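Local coordinates for hypothetical protein (Lactobacillus plantarum, PDB 2IAY) that is of unknown function but belongs to a family with a suggested role in amino-acid metabolism, at residues N84-D89 with E93-L98. Residues are numbered along the deposited sequence; the frame is centred on the assembly and turned at random.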
# COMPACT_ATOMS: atom_id res chain seq x y z
N ASN A 84 -3.36 0.30 -12.90
CA ASN A 84 -4.74 0.07 -12.45
C ASN A 84 -4.97 -1.42 -12.51
O ASN A 84 -5.10 -1.98 -13.59
CB ASN A 84 -5.71 0.81 -13.39
CG ASN A 84 -7.17 0.71 -12.98
OD1 ASN A 84 -7.60 -0.29 -12.42
ND2 ASN A 84 -7.97 1.72 -13.36
N ILE A 85 -4.95 -2.07 -11.35
CA ILE A 85 -5.08 -3.52 -11.32
C ILE A 85 -6.54 -3.97 -11.26
O ILE A 85 -6.79 -5.19 -11.24
CB ILE A 85 -4.19 -4.13 -10.17
CG1 ILE A 85 -4.80 -3.94 -8.81
CG2 ILE A 85 -2.76 -3.58 -10.19
CD1 ILE A 85 -4.10 -4.80 -7.72
N PHE A 86 -7.50 -3.05 -11.14
CA PHE A 86 -8.94 -3.40 -10.91
C PHE A 86 -9.85 -3.31 -12.11
O PHE A 86 -10.85 -4.05 -12.19
CB PHE A 86 -9.54 -2.50 -9.84
CG PHE A 86 -8.88 -2.65 -8.53
CD1 PHE A 86 -9.22 -3.68 -7.69
CD2 PHE A 86 -7.85 -1.82 -8.16
CE1 PHE A 86 -8.63 -3.79 -6.50
CE2 PHE A 86 -7.24 -1.96 -6.97
CZ PHE A 86 -7.62 -2.96 -6.13
N LYS A 87 -9.54 -2.36 -12.99
CA LYS A 87 -10.36 -2.09 -14.19
C LYS A 87 -10.72 -3.35 -14.95
O LYS A 87 -9.82 -4.12 -15.33
CB LYS A 87 -9.58 -1.17 -15.13
N ASN A 88 -12.03 -3.57 -15.13
CA ASN A 88 -12.60 -4.73 -15.82
C ASN A 88 -12.17 -6.07 -15.22
O ASN A 88 -12.27 -7.12 -15.86
CB ASN A 88 -12.25 -4.66 -17.29
CG ASN A 88 -12.87 -3.48 -17.97
OD1 ASN A 88 -14.01 -3.09 -17.68
ND2 ASN A 88 -12.11 -2.88 -18.86
N ASP A 89 -11.72 -6.03 -13.97
CA ASP A 89 -11.30 -7.24 -13.26
C ASP A 89 -10.28 -8.04 -14.06
O ASP A 89 -10.29 -9.27 -14.06
CB ASP A 89 -12.50 -8.10 -12.90
CG ASP A 89 -12.29 -8.93 -11.66
OD1 ASP A 89 -11.40 -8.57 -10.84
OD2 ASP A 89 -13.05 -9.89 -11.45
N GLU A 93 -5.48 -12.26 -9.84
CA GLU A 93 -4.47 -12.80 -8.93
C GLU A 93 -3.74 -11.65 -8.21
O GLU A 93 -3.41 -11.78 -7.02
CB GLU A 93 -3.47 -13.73 -9.62
CG GLU A 93 -4.08 -15.02 -10.12
CD GLU A 93 -3.12 -15.86 -10.95
OE1 GLU A 93 -1.90 -15.63 -10.97
OE2 GLU A 93 -3.62 -16.76 -11.64
N ALA A 94 -3.40 -10.60 -8.92
CA ALA A 94 -2.74 -9.43 -8.30
C ALA A 94 -3.67 -8.82 -7.26
O ALA A 94 -3.21 -8.44 -6.19
CB ALA A 94 -2.35 -8.41 -9.37
N VAL A 95 -4.96 -8.70 -7.58
CA VAL A 95 -5.92 -8.14 -6.62
C VAL A 95 -6.01 -9.03 -5.38
O VAL A 95 -5.99 -8.51 -4.27
CB VAL A 95 -7.31 -7.94 -7.26
CG1 VAL A 95 -8.32 -7.57 -6.17
CG2 VAL A 95 -7.26 -6.88 -8.33
N GLU A 96 -6.08 -10.35 -5.56
CA GLU A 96 -6.13 -11.21 -4.38
C GLU A 96 -4.90 -11.05 -3.49
O GLU A 96 -5.02 -11.02 -2.24
CB GLU A 96 -6.30 -12.66 -4.77
CG GLU A 96 -7.73 -12.97 -5.26
CD GLU A 96 -8.78 -12.48 -4.24
OE1 GLU A 96 -8.82 -12.94 -3.07
OE2 GLU A 96 -9.54 -11.54 -4.58
N GLN A 97 -3.72 -10.95 -4.10
CA GLN A 97 -2.50 -10.79 -3.33
C GLN A 97 -2.50 -9.44 -2.61
O GLN A 97 -2.12 -9.34 -1.45
CB GLN A 97 -1.28 -10.97 -4.25
CG GLN A 97 0.03 -10.96 -3.51
CD GLN A 97 1.21 -11.18 -4.41
OE1 GLN A 97 1.05 -11.33 -5.63
NE2 GLN A 97 2.39 -11.09 -3.84
N LEU A 98 -2.86 -8.39 -3.32
CA LEU A 98 -2.97 -7.06 -2.70
C LEU A 98 -3.92 -7.07 -1.51
O LEU A 98 -3.63 -6.56 -0.44
CB LEU A 98 -3.40 -6.05 -3.76
CG LEU A 98 -3.64 -4.63 -3.24
CD1 LEU A 98 -3.03 -3.54 -4.22
CD2 LEU A 98 -5.06 -4.34 -2.91
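The loop that leads into helix 92-107 folds back against the helix's first turns, and Ile85 and Phe86 meet Ala94, Val95 and Leu98 in a small apolar cluster. Val95 sits at the middle of it. One of its methyls, Val95 CG2, points into the angle between the two loop residues: it lies 3.8 Å from Ile85 CD1, touches the ring of Phe86 obliquely at CD1, and comes within 3.4 Å of the carbonyl oxygen Ile85 O. The other methyl, Val95 CG1, meets the same ring, 3.8 Å from Phe86 CE1. Ile85 reaches the helix through its longer branch. With chi1 at 76°, CG1 is held between the backbone N and the carbonyl carbon, and the extended chi2 carries Ile85 CD1 out to the helix, where it lies 3.9 Å from Leu98 CD1 and also borders Ala94 CB. The other methyl of this leucine, Leu98 CD2, meets the Phe86 ring near its plane, 4.3 Å from Phe86 CZ, while Ile85 CG1 covers part of one face of that ring, toward the rim. In this loop-to-helix packing Ile85 CD1 thus touches three side chains of the helix: Ala94 and Leu98, one turn apart, and Val95. The hydrophobic layer continues into the four-stranded antiparallel sheet: Phe57 on strand 57-63 touches Ile85 and Ala94, and Leu59 touches Leu98. Leu10, from another loop, packs on both Phe86 and Leu98. Just before the contact residues the loop makes an Asx turn at Asn84. Asn84 OD1 accepts two backbone N-H groups within the bend that carries Ile85 and Phe86, from Phe86 N at 3.0 Å in the carbonyl plane and from Lys87 N at 2.9 Å, above that plane.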